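Local coordinates for protein DNA polymerase III subunit delta (Bacillus subtilis, PDB 3ZH9) that probably acts, within the tau-delta-delta' loading complex, as the wrench that opens the ring-shaped beta dimer so that it can be loaded onto primed DNA, at residues A[218-221]-A[222-226]; A[259-262]-A[263-266]; A[271-274]-A[275-279]; A[311-314]-A[315-319]. All coordinates share one frame; numbering follows the deposited sequence.

Overall arrangement
All four contacts lie in the all-helical C-terminal domain of delta and follow one another along the chain: interaction 1 on helix 215-227, interaction 2 on helix 248-269, interaction 3 where that helix gives way to helix 275-282, and interaction 4 near the end of helix 301-319. Interaction 2 is the middle piece. Its Phe-259 packs on Ile-223 of interaction 1 and on Leu-311 of interaction 4, and its Thr-265 backbone meets Ile-278 of interaction 3. Interactions 3 and 4 lie farthest apart, their centres about 31 Å from each other. In related loader subunits such a helical domain joins the collar that holds the complex together.

Interaction 1. Residues A[218-221]-A[222-226]; sequences NIFE and LINKI
Helix 215-227 carries Phe-220 and Asn-224 one turn apart on the same flank, where the aromatic ring and the amide meet. ND2 of Asn-224 approaches the ring obliquely, 3.1 Å from CE2 of Phe-220, with the amide and ring planes 73° apart. With CG anti to the backbone N (chi1 176°), the Phe-220 ring leans toward the next turn instead of standing clear of it. The hydrogen bond from NE2 of Gln-295 to OD1 of Asn-224 probably helps fix the rotation of the amide, with ND2 on the ring side. Gln-295 also makes a weak bond to the Phe-220 carbonyl, which already accepts the backbone N of Asn-224 at 3.0 Å. This is ordinary alpha-helical i to i+4 pairing, repeated between Lys-225 N and Glu-221 O at 2.9 Å, in the C-terminal helical domain of delta. On the buried flank CG2 of Ile-219 touches CD1 of Ile-223 at 4.1 Å; Leu-241 and Leu-254 pack on Ile-219, Gln-258 and Phe-259 on Ile-223. The polar flank is looser. Glu-221 bends at chi2 (-60°), which swings OE1 forward along the helix, but OE1 stays 3.8 Å from ND2 of Asn-224 and 4.9 Å from NZ of Lys-225, too far for a salt bridge. Lys-225 lays CG on the Glu-221 carbonyl, 3.3 Å from its O, while its NZ reaches toward Glu-233 in a long, weak ion pair.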
loop_
_atom_site.group_PDB
_atom_site.type_symbol
_atom_site.label_atom_id
_atom_site.label_comp_id
_atom_site.label_asym_id
_atom_site.label_seq_id
_atom_site.Cartn_x
_atom_site.Cartn_y
_atom_site.Cartn_z
ATOM N N ASN A 218 13.165 -11.753 -0.938
ATOM C CA ASN A 218 14.344 -12.544 -1.293
ATOM C C ASN A 218 15.409 -11.684 -1.978
ATOM O O ASN A 218 16.591 -11.754 -1.625
ATOM C CB ASN A 218 13.965 -13.749 -2.156
ATOM C CG ASN A 218 13.579 -14.966 -1.318
ATOM O OD1 ASN A 218 14.246 -15.294 -0.337
ATOM N ND2 ASN A 218 12.490 -15.617 -1.685
ATOM N N ILE A 219 14.982 -10.862 -2.936
ATOM C CA ILE A 219 15.889 -9.917 -3.607
ATOM C C ILE A 219 16.564 -9.003 -2.588
ATOM O O ILE A 219 17.783 -8.827 -2.609
ATOM C CB ILE A 219 15.153 -9.042 -4.654
ATOM C CG1 ILE A 219 14.563 -9.902 -5.774
ATOM C CG2 ILE A 219 16.078 -7.946 -5.205
ATOM C CD1 ILE A 219 15.444 -11.049 -6.197
ATOM N N PHE A 220 15.774 -8.421 -1.688
ATOM C CA PHE A 220 16.351 -7.584 -0.640
ATOM C C PHE A 220 17.456 -8.335 0.102
ATOM O O PHE A 220 18.566 -7.826 0.292
ATOM C CB PHE A 220 15.278 -7.112 0.358
ATOM C CG PHE A 220 15.842 -6.323 1.513
ATOM C CD1 PHE A 220 16.226 -4.999 1.344
ATOM C CD2 PHE A 220 16.008 -6.907 2.756
ATOM C CE1 PHE A 220 16.759 -4.271 2.398
ATOM C CE2 PHE A 220 16.539 -6.187 3.809
ATOM C CZ PHE A 220 16.920 -4.865 3.627
ATOM N N GLU A 221 17.145 -9.551 0.519
ATOM C CA GLU A 221 18.073 -10.342 1.332
ATOM C C GLU A 221 19.302 -10.734 0.538
ATOM O O GLU A 221 20.425 -10.743 1.062
ATOM C CB GLU A 221 17.387 -11.602 1.873
ATOM C CG GLU A 221 16.459 -11.347 3.055
ATOM C CD GLU A 221 17.178 -10.728 4.252
ATOM O OE1 GLU A 221 18.430 -10.772 4.297
ATOM O OE2 GLU A 221 16.484 -10.193 5.147
ATOM N N LEU A 222 19.089 -11.070 -0.727
ATOM C CA LEU A 222 20.202 -11.417 -1.590
ATOM C C LEU A 222 21.195 -10.265 -1.604
ATOM O O LEU A 222 22.400 -10.477 -1.609
ATOM C CB LEU A 222 19.701 -11.679 -3.003
ATOM C CG LEU A 222 20.773 -11.812 -4.082
ATOM C CD1 LEU A 222 21.733 -12.933 -3.730
ATOM C CD2 LEU A 222 20.101 -12.063 -5.429
ATOM N N ILE A 223 20.687 -9.037 -1.605
ATOM C CA ILE A 223 21.565 -7.878 -1.673
ATOM C C ILE A 223 22.265 -7.656 -0.341
ATOM O O ILE A 223 23.440 -7.271 -0.310
ATOM C CB ILE A 223 20.823 -6.606 -2.154
ATOM C CG1 ILE A 223 20.494 -6.727 -3.640
ATOM C CG2 ILE A 223 21.678 -5.362 -1.934
ATOM C CD1 ILE A 223 19.385 -5.788 -4.101
ATOM N N ASN A 224 21.566 -7.910 0.764
ATOM C CA ASN A 224 22.232 -7.845 2.070
ATOM C C ASN A 224 23.401 -8.809 2.162
ATOM O O ASN A 224 24.503 -8.435 2.557
ATOM C CB ASN A 224 21.265 -8.139 3.207
ATOM C CG ASN A 224 20.595 -6.900 3.721
ATOM O OD1 ASN A 224 21.057 -5.781 3.480
ATOM N ND2 ASN A 224 19.493 -7.083 4.432
ATOM N N LYS A 225 23.148 -10.058 1.793
ATOM C CA LYS A 225 24.160 -11.097 1.879
ATOM C C LYS A 225 25.364 -10.759 1.026
ATOM O O LYS A 225 26.502 -10.983 1.435
ATOM C CB LYS A 225 23.569 -12.438 1.470
ATOM C CG LYS A 225 22.486 -12.903 2.411
ATOM C CD LYS A 225 22.997 -12.909 3.849
ATOM C CE LYS A 225 21.845 -13.024 4.847
ATOM N NZ LYS A 225 22.321 -13.000 6.263
ATOM N N ILE A 226 25.118 -10.200 -0.153
ATOM C CA ILE A 226 26.209 -9.870 -1.055
ATOM C C ILE A 226 27.084 -8.743 -0.520
ATOM O O ILE A 226 28.303 -8.894 -0.419
ATOM C CB ILE A 226 25.710 -9.511 -2.460
ATOM C CG1 ILE A 226 25.371 -10.786 -3.237
ATOM C CG2 ILE A 226 26.778 -8.724 -3.206
ATOM C CD1 ILE A 226 24.609 -10.531 -4.527
#

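Interaction 2. Residues A[259-262]-A[263-266]; sequences FRLI and LQTK
Thr-265 folds its hydroxyl back onto the carbonyl of Leu-261, one turn earlier in helix 248-269, and this is the tight part of the contact. OG1 of Thr-265 donates to Leu-261 O at 3.0 Å, and the backbone N of Thr-265 reaches the same oxygen at 2.9 Å. The two donors come from opposite faces of the carbonyl plane, the hydroxyl from well above it, 35° out, so two bonds grip one acceptor. A chi1 of -64° sets OG1 beside its own backbone N, a position from which the carbonyl one turn back can be reached. CD1 of Leu-261 then closes over the hydroxyl, 3.8 Å from OG1. Leu-282 packs on both residues, with Ile-278 and Met-293 on Thr-265 and Ala-292 on Leu-261.

Toward solvent the contacts thin out. Gln-264 runs back along the helix, its CG 3.4 Å from the Arg-260 carbonyl O, but its OE1 is also an acceptor and gains no bond there; the Arg-260 side chain stays away from the following turn. Lys-266 touches Ile-262 O through CB at 3.3 Å, then carries NZ off to the carbonyls of Phe-299 and Ala-296. A hydroxyl bonded to the carbonyl four residues back is the familiar way in which a threonine buried on one flank of an alpha helix is satisfied.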
loop_
_atom_site.group_PDB
_atom_site.type_symbol
_atom_site.label_atom_id
_atom_site.label_comp_id
_atom_site.label_asym_id
_atom_site.label_seq_id
_atom_site.Cartn_x
_atom_site.Cartn_y
_atom_site.Cartn_z
ATOM N N PHE A 259 18.323 -1.538 -6.722
ATOM C CA PHE A 259 19.550 -0.748 -6.797
ATOM C C PHE A 259 19.257 0.684 -7.196
ATOM O O PHE A 259 19.855 1.601 -6.666
ATOM C CB PHE A 259 20.591 -1.398 -7.710
ATOM C CG PHE A 259 21.468 -2.379 -6.989
ATOM C CD1 PHE A 259 22.341 -1.945 -6.001
ATOM C CD2 PHE A 259 21.403 -3.727 -7.268
ATOM C CE1 PHE A 259 23.145 -2.849 -5.302
ATOM C CE2 PHE A 259 22.218 -4.639 -6.582
ATOM C CZ PHE A 259 23.082 -4.191 -5.591
ATOM N N ARG A 260 18.312 0.878 -8.113
ATOM C CA ARG A 260 17.864 2.230 -8.433
ATOM C C ARG A 260 17.278 2.917 -7.206
ATOM O O ARG A 260 17.559 4.080 -6.957
ATOM C CB ARG A 260 16.865 2.230 -9.599
ATOM C CG ARG A 260 17.550 1.999 -10.968
ATOM C CD ARG A 260 16.622 2.309 -12.143
ATOM N NE ARG A 260 15.433 1.473 -12.098
ATOM C CZ ARG A 260 15.245 0.413 -12.871
ATOM N NH1 ARG A 260 16.162 0.081 -13.775
ATOM N NH2 ARG A 260 14.137 -0.300 -12.753
ATOM N N LEU A 261 16.468 2.191 -6.440
ATOM C CA LEU A 261 15.917 2.728 -5.201
ATOM C C LEU A 261 16.994 3.121 -4.191
ATOM O O LEU A 261 16.888 4.157 -3.534
ATOM C CB LEU A 261 14.982 1.713 -4.557
ATOM C CG LEU A 261 14.288 2.185 -3.282
ATOM C CD1 LEU A 261 13.512 3.481 -3.483
ATOM C CD2 LEU A 261 13.385 1.064 -2.744
ATOM N N ILE A 262 18.010 2.274 -4.034
ATOM C CA ILE A 262 19.087 2.585 -3.094
ATOM C C ILE A 262 19.806 3.872 -3.506
ATOM O O ILE A 262 20.035 4.769 -2.693
ATOM C CB ILE A 262 20.098 1.415 -3.015
ATOM C CG1 ILE A 262 19.434 0.212 -2.341
ATOM C CG2 ILE A 262 21.330 1.815 -2.215
ATOM C CD1 ILE A 262 20.140 -1.083 -2.635
ATOM N N LEU A 263 20.132 3.979 -4.786
ATOM C CA LEU A 263 20.807 5.186 -5.284
ATOM C C LEU A 263 19.964 6.448 -5.017
ATOM O O LEU A 263 20.470 7.435 -4.503
ATOM C CB LEU A 263 21.105 5.053 -6.785
ATOM C CG LEU A 263 21.851 6.262 -7.377
ATOM C CD1 LEU A 263 23.335 6.194 -7.010
ATOM C CD2 LEU A 263 21.670 6.322 -8.848
ATOM N N GLN A 264 18.675 6.410 -5.358
ATOM C CA GLN A 264 17.783 7.551 -5.097
ATOM C C GLN A 264 17.704 7.918 -3.606
ATOM O O GLN A 264 17.803 9.084 -3.215
ATOM C CB GLN A 264 16.378 7.229 -5.588
ATOM C CG GLN A 264 16.222 7.251 -7.103
ATOM C CD GLN A 264 14.908 6.635 -7.522
ATOM O OE1 GLN A 264 14.510 5.589 -7.009
ATOM N NE2 GLN A 264 14.225 7.278 -8.449
ATOM N N THR A 265 17.483 6.905 -2.784
ATOM C CA THR A 265 17.395 7.096 -1.352
ATOM C C THR A 265 18.705 7.684 -0.791
ATOM O O THR A 265 18.682 8.630 0.005
ATOM C CB THR A 265 17.038 5.761 -0.672
ATOM O OG1 THR A 265 15.727 5.357 -1.099
ATOM C CG2 THR A 265 17.017 5.934 0.811
ATOM N N LYS A 266 19.842 7.138 -1.217
ATOM C CA LYS A 266 21.143 7.635 -0.758
ATOM C C LYS A 266 21.320 9.106 -1.136
ATOM O O LYS A 266 21.783 9.911 -0.341
ATOM C CB LYS A 266 22.286 6.793 -1.348
ATOM C CG LYS A 266 23.667 7.117 -0.794
ATOM C CD LYS A 266 24.749 6.338 -1.550
ATOM C CE LYS A 266 26.121 6.466 -0.889
ATOM N NZ LYS A 266 26.198 5.826 0.457
#

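Interaction 3. Residues A[271-274]-A[275-279]; sequences QGYG and QKQIA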
loop_
_atom_site.group_PDB
_atom_site.type_symbol
_atom_site.label_atom_id
_atom_site.label_comp_id
_atom_site.label_asym_id
_atom_site.label_seq_id
_atom_site.Cartn_x
_atom_site.Cartn_y
_atom_site.Cartn_z
ATOM N N GLN A 271 21.295 14.669 1.703
ATOM C CA GLN A 271 20.900 16.066 1.830
ATOM C C GLN A 271 20.015 16.274 3.055
ATOM O O GLN A 271 19.354 17.302 3.188
ATOM C CB GLN A 271 20.153 16.514 0.587
ATOM C CG GLN A 271 20.634 15.826 -0.641
ATOM C CD GLN A 271 20.158 16.503 -1.892
ATOM O OE1 GLN A 271 20.930 17.179 -2.570
ATOM N NE2 GLN A 271 18.882 16.324 -2.217
ATOM N N GLY A 272 19.990 15.284 3.940
ATOM C CA GLY A 272 19.262 15.398 5.189
ATOM C C GLY A 272 17.792 15.005 5.165
ATOM O O GLY A 272 17.157 14.949 6.218
ATOM N N TYR A 273 17.244 14.734 3.980
ATOM C CA TYR A 273 15.853 14.315 3.883
ATOM C C TYR A 273 15.624 13.006 4.636
ATOM O O TYR A 273 16.493 12.130 4.664
ATOM C CB TYR A 273 15.426 14.172 2.428
ATOM C CG TYR A 273 15.429 15.461 1.645
ATOM C CD1 TYR A 273 14.545 16.486 1.954
ATOM C CD2 TYR A 273 16.304 15.648 0.583
ATOM C CE1 TYR A 273 14.540 17.665 1.229
ATOM C CE2 TYR A 273 16.302 16.819 -0.150
ATOM C CZ TYR A 273 15.423 17.824 0.178
ATOM O OH TYR A 273 15.432 18.990 -0.553
ATOM N N GLY A 274 14.455 12.875 5.255
ATOM C CA GLY A 274 14.153 11.698 6.047
ATOM C C GLY A 274 13.283 10.674 5.337
ATOM O O GLY A 274 12.684 10.957 4.296
ATOM N N GLN A 275 13.218 9.477 5.913
ATOM C CA GLN A 275 12.433 8.368 5.383
ATOM C C GLN A 275 11.075 8.892 4.881
ATOM O O GLN A 275 10.572 8.476 3.828
ATOM C CB GLN A 275 12.271 7.314 6.494
ATOM C CG GLN A 275 11.297 6.159 6.208
ATOM C CD GLN A 275 10.996 5.331 7.455
ATOM O OE1 GLN A 275 11.643 5.493 8.490
ATOM N NE2 GLN A 275 10.015 4.438 7.359
ATOM N N LYS A 276 10.508 9.832 5.636
ATOM C CA LYS A 276 9.187 10.400 5.361
ATOM C C LYS A 276 9.080 11.141 4.015
ATOM O O LYS A 276 8.219 10.823 3.175
ATOM C CB LYS A 276 8.778 11.331 6.516
ATOM C CG LYS A 276 9.937 12.172 7.091
ATOM C CD LYS A 276 10.842 11.355 8.015
ATOM C CE LYS A 276 11.982 12.190 8.579
ATOM N NZ LYS A 276 12.884 11.336 9.417
ATOM N N GLN A 277 9.955 12.126 3.826
ATOM C CA GLN A 277 9.943 12.955 2.630
ATOM C C GLN A 277 10.413 12.187 1.391
ATOM O O GLN A 277 9.981 12.464 0.269
ATOM C CB GLN A 277 10.821 14.179 2.865
ATOM C CG GLN A 277 10.876 14.579 4.337
ATOM C CD GLN A 277 11.688 15.832 4.573
ATOM O OE1 GLN A 277 11.549 16.822 3.851
ATOM N NE2 GLN A 277 12.541 15.799 5.592
ATOM N N ILE A 278 11.295 11.218 1.601
ATOM C CA ILE A 278 11.833 10.448 0.491
ATOM C C ILE A 278 10.739 9.548 -0.069
ATOM O O ILE A 278 10.564 9.449 -1.289
ATOM C CB ILE A 278 13.097 9.645 0.904
ATOM C CG1 ILE A 278 14.231 10.610 1.271
ATOM C CG2 ILE A 278 13.548 8.715 -0.237
ATOM C CD1 ILE A 278 15.465 9.944 1.928
ATOM N N ALA A 279 9.987 8.908 0.821
ATOM C CA ALA A 279 8.906 8.036 0.384
ATOM C C ALA A 279 7.915 8.827 -0.467
ATOM O O ALA A 279 7.474 8.362 -1.519
ATOM C CB ALA A 279 8.193 7.396 1.579
#
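Tyr-273 and Ile-278 meet across the start of helix 275-282, CB of Tyr-273 lying 3.9 Å from CG1 of Ile-278. Gly-274 between them is the N-cap, so the pair stands just before the cap and four residues after it, the spacing of a hydrophobic staple. CD1 of Ile-278 also reaches over the backbone, 3.6 Å from the Tyr-273 O. The first helical bond runs beside these contacts, from Ile-278 N to Gly-274 O at 3.0 Å and nearly straight (163°).

Gln-277 meets Tyr-273 farther out, at its ring. The amide plane is turned 88° from the ring, and OE1 of Gln-277 comes to the ring edge close to the ring plane, 3.6 Å from CD1 of Tyr-273, at most a long, weak C-H to oxygen contact. NE2 of Gln-277 lies 3.5 Å from the Gly-274 N, a contact of two N-H groups and not a hydrogen bond. Lys-276 folds back over the cap: with chi1 at 39°, CG sits between the backbone N and the carbonyl carbon, and the chain then runs across Gly-274 until its methylenes lie over the bare CA, CE of Lys-276 being 3.4 Å from CA of Gly-274.

Farther out, the incoming backbone is set by Gly-272, whose positive phi ends the preceding helix in a Schellman motif, with Tyr-273 N bonded to Phe-268 O. Phe-268 and Thr-265 of helix 248-269 pack on Ile-278 from one helix, Val-289 of helix 286-296 from another, and Gln-275 spans to Lys-290 and Met-293, so the short helix 275-282 starts wedged between its two longer neighbours.

Interaction 4. Residues A[311-314]-A[315-319]; sequences LAVM and DYEMK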
loop_
_atom_site.group_PDB
_atom_site.type_symbol
_atom_site.label_atom_id
_atom_site.label_comp_id
_atom_site.label_asym_id
_atom_site.label_seq_id
_atom_site.Cartn_x
_atom_site.Cartn_y
_atom_site.Cartn_z
ATOM N N LEU A 311 23.666 -3.580 -14.794
ATOM C CA LEU A 311 22.349 -4.197 -14.926
ATOM C C LEU A 311 21.609 -3.785 -16.195
ATOM O O LEU A 311 20.875 -4.585 -16.757
ATOM C CB LEU A 311 21.485 -3.965 -13.689
ATOM C CG LEU A 311 21.943 -4.730 -12.440
ATOM C CD1 LEU A 311 21.368 -4.097 -11.161
ATOM C CD2 LEU A 311 21.578 -6.214 -12.537
ATOM N N ALA A 312 21.799 -2.547 -16.651
ATOM C CA ALA A 312 21.166 -2.107 -17.898
ATOM C C ALA A 312 21.774 -2.861 -19.069
ATOM O O ALA A 312 21.072 -3.268 -19.995
ATOM C CB ALA A 312 21.329 -0.594 -18.102
ATOM N N VAL A 313 23.088 -3.046 -19.027
ATOM C CA VAL A 313 23.758 -3.826 -20.051
ATOM C C VAL A 313 23.217 -5.251 -20.051
ATOM O O VAL A 313 22.915 -5.802 -21.107
ATOM C CB VAL A 313 25.298 -3.842 -19.887
ATOM C CG1 VAL A 313 25.919 -4.829 -20.887
ATOM C CG2 VAL A 313 25.880 -2.445 -20.105
ATOM N N MET A 314 23.074 -5.842 -18.868
ATOM C CA MET A 314 22.581 -7.217 -18.788
ATOM C C MET A 314 21.166 -7.323 -19.338
ATOM O O MET A 314 20.811 -8.301 -20.003
ATOM C CB MET A 314 22.612 -7.721 -17.350
ATOM C CG MET A 314 22.122 -9.156 -17.211
ATOM S SD MET A 314 22.048 -9.628 -15.474
ATOM C CE MET A 314 23.756 -9.355 -15.019
ATOM N N ASP A 315 20.352 -6.316 -19.049
ATOM C CA ASP A 315 18.985 -6.298 -19.548
ATOM C C ASP A 315 18.988 -6.365 -21.071
ATOM O O ASP A 315 18.186 -7.067 -21.675
ATOM C CB ASP A 315 18.246 -5.045 -19.070
ATOM C CG ASP A 315 16.840 -4.962 -19.619
ATOM O OD1 ASP A 315 15.955 -5.678 -19.105
ATOM O OD2 ASP A 315 16.618 -4.187 -20.572
ATOM N N TYR A 316 19.902 -5.630 -21.689
ATOM C CA TYR A 316 19.995 -5.598 -23.138
ATOM C C TYR A 316 20.547 -6.910 -23.694
ATOM O O TYR A 316 20.067 -7.418 -24.706
ATOM C CB TYR A 316 20.863 -4.424 -23.583
ATOM C CG TYR A 316 21.189 -4.438 -25.058
ATOM C CD1 TYR A 316 20.251 -4.036 -25.997
ATOM C CD2 TYR A 316 22.435 -4.855 -25.511
ATOM C CE1 TYR A 316 20.540 -4.047 -27.348
ATOM C CE2 TYR A 316 22.736 -4.873 -26.858
ATOM C CZ TYR A 316 21.785 -4.468 -27.774
ATOM O OH TYR A 316 22.077 -4.480 -29.122
ATOM N N GLU A 317 21.559 -7.458 -23.031
ATOM C CA GLU A 317 22.177 -8.699 -23.475
ATOM C C GLU A 317 21.236 -9.894 -23.304
ATOM O O GLU A 317 21.369 -10.912 -23.991
ATOM C CB GLU A 317 23.498 -8.931 -22.740
ATOM C CG GLU A 317 24.633 -8.046 -23.235
ATOM C CD GLU A 317 25.891 -8.170 -22.393
ATOM O OE1 GLU A 317 25.787 -8.606 -21.225
ATOM O OE2 GLU A 317 26.983 -7.826 -22.900
ATOM N N MET A 318 20.281 -9.761 -22.389
ATOM C CA MET A 318 19.287 -10.805 -22.169
ATOM C C MET A 318 18.127 -10.698 -23.166
ATOM O O MET A 318 17.677 -11.705 -23.726
ATOM C CB MET A 318 18.754 -10.760 -20.732
ATOM C CG MET A 318 19.609 -11.496 -19.718
ATOM S SD MET A 318 18.808 -11.583 -18.104
ATOM C CE MET A 318 20.105 -12.344 -17.133
ATOM N N LYS A 319 17.649 -9.474 -23.377
ATOM C CA LYS A 319 16.506 -9.235 -24.250
ATOM C C LYS A 319 16.843 -9.502 -25.718
ATOM O O LYS A 319 16.010 -9.996 -26.483
ATOM C CB LYS A 319 15.982 -7.805 -24.072
ATOM C CG LYS A 319 14.985 -7.622 -22.926
ATOM C CD LYS A 319 14.634 -6.143 -22.727
ATOM C CE LYS A 319 13.426 -5.962 -21.816
ATOM N NZ LYS A 319 13.650 -6.506 -20.444
#
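Met-314 and Met-318 lie side by side and point the same way, one turn apart on the buried flank of helix 301-319. The methyl CE of Met-318 rests against the thioether of Met-314, 3.7 Å from SD and 3.8 Å from CG. The two chains differ in shape: Met-318 stays extended to its end, whereas Met-314 bends at its last torsion (chi3 -58°), which turns its own methyl away from that of Met-318. The Met-318 backbone N closes the turn beneath them on Met-314 O at 2.8 Å.

Val-313 and Glu-317 form a second parallel pair on a more open flank. CG1 of Val-313 sits over the flat face of the carboxylate, 3.7 Å from CD of Glu-317 and about equally far from both oxygens. The extended glutamate thereby lays its apolar stem and the face of its charged end along the valine, keeping the carboxylate edges clear of the methyl.

Asp-315 and Lys-319 pair across the next turn on a third flank. NZ of Lys-319 meets OD1 of Asp-315 at 2.8 Å on the syn side, 20° out of the carboxylate plane, in a salt bridge that ties the last turn of the helix to the one before. The terminal bend of the lysine (chi4 61°) brings NZ round to the acid.

Helix 325-338 lies against this end through Phe-332, which meets Leu-311 and Met-314, and through Leu-328, which meets Met-318 and Glu-317. Helix 248-269 supplies Met-252 to Met-314 and Asp-315, Ile-255 to Leu-311 and Ile-249 to Lys-319, so helix 301-319 packs against both.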